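Local coordinates for periplasmic binding protein/LacI transcriptional regulator (Alkaliphilus metalliredigens, PDB 3CTP), which binds beta-D-xylulofuranose in the cleft of its sugar-binding core and probably acts as a LacI-type repressor that regulates transcription, at residues A[109-112]-A[113-117]; A[153-156]-A[157-160]; A[162-165]-A[166-170]. One frame throughout, in Å; residues are numbered along the deposited sequence.

Contact 1 of 3, residues A[109-112]-A[113-117]; sequences LEVL and QSHRV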
loop_
_atom_site.group_PDB
_atom_site.type_symbol
_atom_site.label_atom_id
_atom_site.label_comp_id
_atom_site.label_asym_id
_atom_site.label_seq_id
_atom_site.Cartn_x
_atom_site.Cartn_y
_atom_site.Cartn_z
ATOM N N LEU A 109 -8.806 -6.251 -19.083
ATOM C CA LEU A 109 -8.943 -5.573 -20.371
ATOM C C LEU A 109 -10.342 -5.841 -20.916
ATOM O O LEU A 109 -11.010 -4.938 -21.428
ATOM C CB LEU A 109 -7.867 -6.068 -21.341
ATOM C CG LEU A 109 -7.784 -5.458 -22.742
ATOM C CD1 LEU A 109 -7.529 -3.959 -22.678
ATOM C CD2 LEU A 109 -6.698 -6.167 -23.539
ATOM N N GLU A 110 -10.804 -7.081 -20.796
ATOM C CA GLU A 110 -12.131 -7.436 -21.323
ATOM C C GLU A 110 -13.240 -6.742 -20.516
ATOM O O GLU A 110 -14.239 -6.270 -21.061
ATOM C CB GLU A 110 -12.332 -8.956 -21.304
ATOM C CG GLU A 110 -11.385 -9.704 -22.234
ATOM C CD GLU A 110 -11.662 -11.201 -22.267
ATOM O OE1 GLU A 110 -12.589 -11.655 -21.557
ATOM O OE2 GLU A 110 -10.955 -11.921 -23.011
ATOM N N VAL A 111 -13.063 -6.714 -19.201
ATOM C CA VAL A 111 -14.058 -6.104 -18.331
ATOM C C VAL A 111 -14.102 -4.582 -18.555
ATOM O O VAL A 111 -15.183 -3.988 -18.663
ATOM C CB VAL A 111 -13.758 -6.426 -16.871
ATOM C CG1 VAL A 111 -14.704 -5.669 -15.969
ATOM C CG2 VAL A 111 -13.875 -7.937 -16.638
ATOM N N LEU A 112 -12.940 -3.937 -18.642
ATOM C CA LEU A 112 -12.925 -2.494 -18.915
ATOM C C LEU A 112 -13.570 -2.166 -20.261
ATOM O O LEU A 112 -14.320 -1.197 -20.384
ATOM C CB LEU A 112 -11.481 -1.973 -18.869
ATOM C CG LEU A 112 -10.898 -1.980 -17.452
ATOM C CD1 LEU A 112 -9.376 -1.816 -17.447
ATOM C CD2 LEU A 112 -11.591 -0.872 -16.596
ATOM N N GLN A 113 -13.274 -2.954 -21.290
ATOM C CA GLN A 113 -13.919 -2.756 -22.603
ATOM C C GLN A 113 -15.437 -2.913 -22.518
ATOM O O GLN A 113 -16.193 -2.136 -23.119
ATOM C CB GLN A 113 -13.350 -3.762 -23.614
ATOM C CG GLN A 113 -14.155 -3.931 -24.883
ATOM C CD GLN A 113 -13.514 -4.937 -25.822
ATOM O OE1 GLN A 113 -13.962 -6.081 -25.922
ATOM N NE2 GLN A 113 -12.442 -4.525 -26.491
ATOM N N SER A 114 -15.895 -3.930 -21.787
ATOM C CA SER A 114 -17.322 -4.209 -21.711
ATOM C C SER A 114 -18.040 -3.086 -20.972
ATOM O O SER A 114 -19.214 -2.800 -21.226
ATOM C CB SER A 114 -17.578 -5.563 -21.032
ATOM O OG SER A 114 -17.421 -5.465 -19.621
ATOM N N HIS A 115 -17.310 -2.421 -20.073
ATOM C CA HIS A 115 -17.839 -1.259 -19.331
ATOM C C HIS A 115 -17.623 0.078 -20.034
ATOM O O HIS A 115 -17.980 1.132 -19.497
ATOM C CB HIS A 115 -17.246 -1.219 -17.922
ATOM C CG HIS A 115 -17.878 -2.204 -17.003
ATOM N ND1 HIS A 115 -17.521 -3.536 -16.987
ATOM C CD2 HIS A 115 -18.896 -2.076 -16.119
ATOM C CE1 HIS A 115 -18.269 -4.178 -16.110
ATOM N NE2 HIS A 115 -19.115 -3.317 -15.573
ATOM N N ARG A 116 -17.040 0.036 -21.223
ATOM C CA ARG A 116 -16.933 1.212 -22.073
ATOM C C ARG A 116 -16.233 2.376 -21.384
ATOM O O ARG A 116 -16.684 3.534 -21.469
ATOM C CB ARG A 116 -18.322 1.669 -22.546
ATOM C CG ARG A 116 -19.004 0.704 -23.504
ATOM C CD ARG A 116 -20.318 1.317 -23.992
ATOM N NE ARG A 116 -20.780 0.721 -25.241
ATOM C CZ ARG A 116 -20.467 1.179 -26.449
ATOM N NH1 ARG A 116 -19.673 2.238 -26.576
ATOM N NH2 ARG A 116 -20.933 0.568 -27.530
ATOM N N VAL A 117 -15.146 2.091 -20.688
ATOM C CA VAL A 117 -14.350 3.199 -20.130
ATOM C C VAL A 117 -13.786 4.051 -21.255
ATOM O O VAL A 117 -13.666 3.595 -22.400
ATOM C CB VAL A 117 -13.226 2.696 -19.194
ATOM C CG1 VAL A 117 -13.848 1.930 -18.030
ATOM C CG2 VAL A 117 -12.213 1.828 -19.957
HETATM O O HOH W 1 -15.063 -6.917 -23.631
#
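The carbonyl oxygen of Val111 takes three hydrogen bonds from Ser114, the last helical residue, and His115 just after it. The backbone N of His115 supplies the helical one. The imidazole of the same residue supplies another: its ring nitrogen ND1 lies 2.9 Å from Val111 O, with the oxygen in the ring plane and the nitrogen riding 37° above the carbonyl plane. CG of His115 stands anti to its carbonyl carbon (chi1 -77°), which folds the ring back along the helix rather than out beyond its end. Ser114 brings the third donor, its OG 2.8 Å from Val111 O. With chi1 at 77° the hydroxyl sits between its own N and carbonyl carbon, facing the preceding turn, where a short polar side chain suits the place.

Val111 and His115 lie alongside each other, and the branch CG1 of Val111 comes to 3.7 Å from ND1, so a methyl packs beside the bonded ring. On another face the methyl CD2 of Leu112 meets CG1 of Val117 at 3.9 Å, the two side chains crossing obliquely. Arg116 has a positive phi, and the weak bond from Val117 N to Leu112 O (3.4 Å), together with that from Arg116 N to Gln113 O, belongs to the Schellman motif that turns the chain out of the helix. Towards solvent, a water donates both to OE1 of the extended Gln113 and to the backbone O of Glu110.

Leu109 and Leu112 are buried against Ile120 of strand 119-123, into which the chain leads after this turn. On the assembly side, His115 meets Phe94 of the second subunit edge-to-face, and Val111 packs on Thr62 of that same subunit, placing the end of helix 102-114 in the dimer interface.

Contact 2 of 3, residues A[153-156]-A[157-160]; sequences SSDN and YNGG
Asp155 holds its CG anti to the backbone N (chi1 -172°), which swings the carboxylate forward to Asn158, while Asn158, with CG anti to its carbonyl carbon (chi1 -76°), turns its amide back to meet it. The two side chains cross with their planes 68° apart, and each carboxylate oxygen has its own task. OD2 receives ND2 of Asn158 at 2.7 Å on its syn lone pair, lying close to the plane of the amide. OD1 takes the backbone N of Asn158 at 3.3 Å, a weak bond, and also a water that donates to it and in turn accepts from Tyr157 N.

Asp155 is thus the N-cap of helix 156-169, its carboxylate reaching an amide of the first turn that has no carbonyl before it to bond. A short acidic side chain suits the place, since its negative charge would also be favoured by the positive end of the helix dipole. Asp155 is at the same time the centre of an inverse gamma turn, in which Asn156 N reaches Ser154 O in a weak bond as the chain passes from strand 151-154 into the helix, a beta-to-alpha junction of the periplasmic binding protein fold. An alanine here would take away both carboxylate oxygens, so that Asn158 N and ND2 would probably lose their acceptors and the amide could turn more freely.

The helical bonds start at once, from Gly159 N to Asp155 O (3.0 Å) and from Gly160 N to Asn156 O. Both glycines are buried, and neither adds a side chain to this turn. Asn156 directs OD1 elsewhere, to NE of Arg190, a residue of the xylulofuranose pocket, and its side chain lies about 5 Å from the sugar.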
loop_
_atom_site.group_PDB
_atom_site.type_symbol
_atom_site.label_atom_id
_atom_site.label_comp_id
_atom_site.label_asym_id
_atom_site.label_seq_id
_atom_site.Cartn_x
_atom_site.Cartn_y
_atom_site.Cartn_z
ATOM N N SER A 153 7.779 6.142 -18.942
ATOM C CA SER A 153 8.582 5.481 -17.929
ATOM C C SER A 153 9.513 6.460 -17.273
ATOM O O SER A 153 9.673 7.564 -17.782
ATOM C CB SER A 153 9.380 4.381 -18.609
ATOM O OG SER A 153 10.095 3.619 -17.651
ATOM N N SER A 154 10.113 6.090 -16.134
ATOM C CA SER A 154 11.243 6.863 -15.635
ATOM C C SER A 154 12.504 6.448 -16.390
ATOM O O SER A 154 12.497 5.454 -17.103
ATOM C CB SER A 154 11.468 6.633 -14.141
ATOM O OG SER A 154 10.362 7.117 -13.365
ATOM N N ASP A 155 13.586 7.201 -16.208
ATOM C CA ASP A 155 14.861 6.884 -16.854
ATOM C C ASP A 155 15.575 5.789 -16.081
ATOM O O ASP A 155 16.528 6.013 -15.335
ATOM C CB ASP A 155 15.704 8.167 -16.949
ATOM C CG ASP A 155 16.945 7.992 -17.768
ATOM O OD1 ASP A 155 17.221 6.866 -18.259
ATOM O OD2 ASP A 155 17.665 9.014 -17.868
ATOM N N ASN A 156 15.086 4.578 -16.261
ATOM C CA ASN A 156 15.575 3.475 -15.437
ATOM C C ASN A 156 17.017 3.064 -15.724
ATOM O O ASN A 156 17.749 2.646 -14.813
ATOM C CB ASN A 156 14.600 2.316 -15.617
ATOM C CG ASN A 156 13.297 2.594 -14.892
ATOM O OD1 ASN A 156 13.314 2.878 -13.689
ATOM N ND2 ASN A 156 12.173 2.587 -15.633
ATOM N N TYR A 157 17.444 3.208 -16.973
ATOM C CA TYR A 157 18.813 2.863 -17.302
ATOM C C TYR A 157 19.771 3.792 -16.559
ATOM O O TYR A 157 20.703 3.349 -15.865
ATOM C CB TYR A 157 19.056 2.952 -18.821
ATOM C CG TYR A 157 20.509 2.706 -19.127
ATOM C CD1 TYR A 157 21.007 1.408 -19.271
ATOM C CD2 TYR A 157 21.404 3.768 -19.201
ATOM C CE1 TYR A 157 22.355 1.178 -19.514
ATOM C CE2 TYR A 157 22.747 3.546 -19.422
ATOM C CZ TYR A 157 23.216 2.253 -19.579
ATOM O OH TYR A 157 24.574 2.048 -19.770
ATOM N N ASN A 158 19.563 5.065 -16.694
ATOM C CA ASN A 158 20.446 6.010 -16.036
ATOM C C ASN A 158 20.333 5.958 -14.509
ATOM O O ASN A 158 21.301 6.118 -13.843
ATOM C CB ASN A 158 20.250 7.431 -16.534
ATOM C CG ASN A 158 20.876 7.669 -17.895
ATOM O OD1 ASN A 158 21.897 7.156 -18.215
ATOM N ND2 ASN A 158 20.234 8.482 -18.658
ATOM N N GLY A 159 19.141 5.650 -14.007
ATOM C CA GLY A 159 18.993 5.458 -12.556
ATOM C C GLY A 159 19.826 4.302 -12.065
ATOM O O GLY A 159 20.425 4.401 -10.993
ATOM N N GLY A 160 19.911 3.216 -12.842
ATOM C CA GLY A 160 20.787 2.107 -12.414
ATOM C C GLY A 160 22.252 2.518 -12.441
ATOM O O GLY A 160 23.024 2.145 -11.538
HETATM O O HOH W 2 15.958 4.357 -19.343
#

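Contact 3 of 3, residues A[162-165]-A[166-170]; sequences MAFD and HLYEK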
loop_
_atom_site.group_PDB
_atom_site.type_symbol
_atom_site.label_atom_id
_atom_site.label_comp_id
_atom_site.label_asym_id
_atom_site.label_seq_id
_atom_site.Cartn_x
_atom_site.Cartn_y
_atom_site.Cartn_z
ATOM N N MET A 162 23.336 5.543 -11.932
ATOM C CA MET A 162 23.527 6.477 -10.792
ATOM C C MET A 162 23.700 5.675 -9.515
ATOM O O MET A 162 24.465 6.043 -8.607
ATOM C CB MET A 162 22.317 7.420 -10.570
ATOM C CG MET A 162 22.109 8.532 -11.561
ATOM S SD MET A 162 20.561 9.448 -11.168
ATOM C CE MET A 162 20.287 10.046 -12.820
ATOM N N ALA A 163 22.916 4.615 -9.381
ATOM C CA ALA A 163 23.025 3.798 -8.174
ATOM C C ALA A 163 24.392 3.171 -8.068
ATOM O O ALA A 163 24.984 3.155 -6.988
ATOM C CB ALA A 163 21.932 2.716 -8.156
ATOM N N PHE A 164 24.928 2.680 -9.191
ATOM C CA PHE A 164 26.274 2.110 -9.101
ATOM C C PHE A 164 27.284 3.188 -8.726
ATOM O O PHE A 164 28.151 2.984 -7.865
ATOM C CB PHE A 164 26.732 1.515 -10.442
ATOM C CG PHE A 164 28.133 1.024 -10.369
ATOM C CD1 PHE A 164 28.392 -0.220 -9.848
ATOM C CD2 PHE A 164 29.204 1.858 -10.702
ATOM C CE1 PHE A 164 29.704 -0.681 -9.709
ATOM C CE2 PHE A 164 30.529 1.393 -10.561
ATOM C CZ PHE A 164 30.764 0.145 -10.070
ATOM N N ASP A 165 27.202 4.315 -9.432
ATOM C CA ASP A 165 28.197 5.394 -9.239
ATOM C C ASP A 165 28.172 5.829 -7.773
ATOM O O ASP A 165 29.219 6.129 -7.182
ATOM C CB ASP A 165 27.865 6.607 -10.115
ATOM C CG ASP A 165 28.158 6.367 -11.584
ATOM O OD1 ASP A 165 28.856 5.381 -11.901
ATOM O OD2 ASP A 165 27.689 7.176 -12.397
ATOM N N HIS A 166 26.983 5.853 -7.167
ATOM C CA HIS A 166 26.898 6.300 -5.767
ATOM C C HIS A 166 27.572 5.289 -4.832
ATOM O O HIS A 166 28.374 5.665 -3.968
ATOM C CB HIS A 166 25.435 6.558 -5.384
ATOM C CG HIS A 166 25.246 7.017 -3.973
ATOM N ND1 HIS A 166 25.732 8.221 -3.507
ATOM C CD2 HIS A 166 24.596 6.439 -2.933
ATOM C CE1 HIS A 166 25.415 8.351 -2.221
ATOM N NE2 HIS A 166 24.710 7.288 -1.858
ATOM N N LEU A 167 27.270 4.000 -4.993
ATOM C CA LEU A 167 27.921 3.001 -4.145
ATOM C C LEU A 167 29.433 3.057 -4.339
ATOM O O LEU A 167 30.202 3.010 -3.381
ATOM C CB LEU A 167 27.441 1.590 -4.450
ATOM C CG LEU A 167 25.993 1.345 -4.031
ATOM C CD1 LEU A 167 25.653 -0.090 -4.377
ATOM C CD2 LEU A 167 25.800 1.586 -2.534
ATOM N N TYR A 168 29.878 3.123 -5.579
ATOM C CA TYR A 168 31.331 3.142 -5.864
ATOM C C TYR A 168 32.016 4.383 -5.246
ATOM O O TYR A 168 33.102 4.295 -4.618
ATOM C CB TYR A 168 31.539 3.068 -7.391
ATOM C CG TYR A 168 32.983 2.793 -7.802
ATOM C CD1 TYR A 168 33.455 1.492 -7.917
ATOM C CD2 TYR A 168 33.850 3.831 -8.028
ATOM C CE1 TYR A 168 34.797 1.232 -8.288
ATOM C CE2 TYR A 168 35.171 3.581 -8.392
ATOM C CZ TYR A 168 35.627 2.289 -8.517
ATOM O OH TYR A 168 36.947 2.051 -8.879
ATOM N N GLU A 169 31.367 5.537 -5.381
ATOM C CA GLU A 169 31.905 6.793 -4.828
ATOM C C GLU A 169 32.023 6.682 -3.314
ATOM O O GLU A 169 32.955 7.256 -2.722
ATOM C CB GLU A 169 30.999 7.974 -5.183
ATOM C CG GLU A 169 31.284 9.253 -4.373
ATOM C CD GLU A 169 30.055 10.155 -4.210
ATOM O OE1 GLU A 169 28.931 9.714 -4.543
ATOM O OE2 GLU A 169 30.215 11.303 -3.740
ATOM N N LYS A 170 31.111 5.936 -2.687
ATOM C CA LYS A 170 31.166 5.722 -1.234
ATOM C C LYS A 170 32.049 4.548 -0.831
ATOM O O LYS A 170 31.952 4.062 0.303
ATOM C CB LYS A 170 29.760 5.518 -0.647
ATOM C CG LYS A 170 28.834 6.726 -0.782
ATOM C CD LYS A 170 29.553 8.043 -0.460
ATOM C CE LYS A 170 28.644 9.247 -0.674
ATOM N NZ LYS A 170 29.418 10.532 -0.821
#
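The last two turns of helix 156-169 join Phe164 to Tyr168, one turn apart on the same side of the helix. Both aromatic residues carry CG anti to the backbone N (chi1 176° and -168°), and the side chains run alongside each other, pointing the same way. The planes differ by 26° but are slid apart, with centroids 5.6 Å from each other, so there is little overlap; the touch is of carbons, CZ of Phe164 at 3.7 Å from CD1 of Tyr168. Beneath them Tyr168 N bonds to Phe164 O at 2.9 Å, almost in line with the carbonyl.

Each ring has further company: Phe164 meets Phe194 of helix 185-200 edge-to-face, and Tyr168 forms a cation-pi pair with Arg173. Apolar Phe164 suits its buried place; Tyr168, partly exposed, adds a hydroxyl suited to solvent. Around the helix, Ala163 and Leu167 pack on Ile264 of strand 262-264, and NE2 of the buried His166 is hydrogen-bonded to OG1 of Thr323. Near the helix end, NZ of Lys170 reaches OE2 of Glu169 at 3.1 Å in a salt bridge. A helix packed in this way on a parallel sheet is typical of the alpha/beta architecture of periplasmic binding protein-like domains.

Contacts 2 and 3 lie on one helix: contact 2 caps the start of helix 156-169 and contact 3 occupies its last turns, their centres 15 Å apart. Contact 1 ends another helix, 102-114, on the other side of the chain's centre from contact 3, with 45 Å between those two centres and 32 Å between those of contacts 1 and 2. The bound xylulofuranose lies nearer contact 2 than contact 3: the side chain of Asn156 is about 5 Å away, that of Ala163 about 12 Å. Contact 1 instead faces the second subunit, so the three span the protein from dimer interface to sugar-binding cleft and beyond.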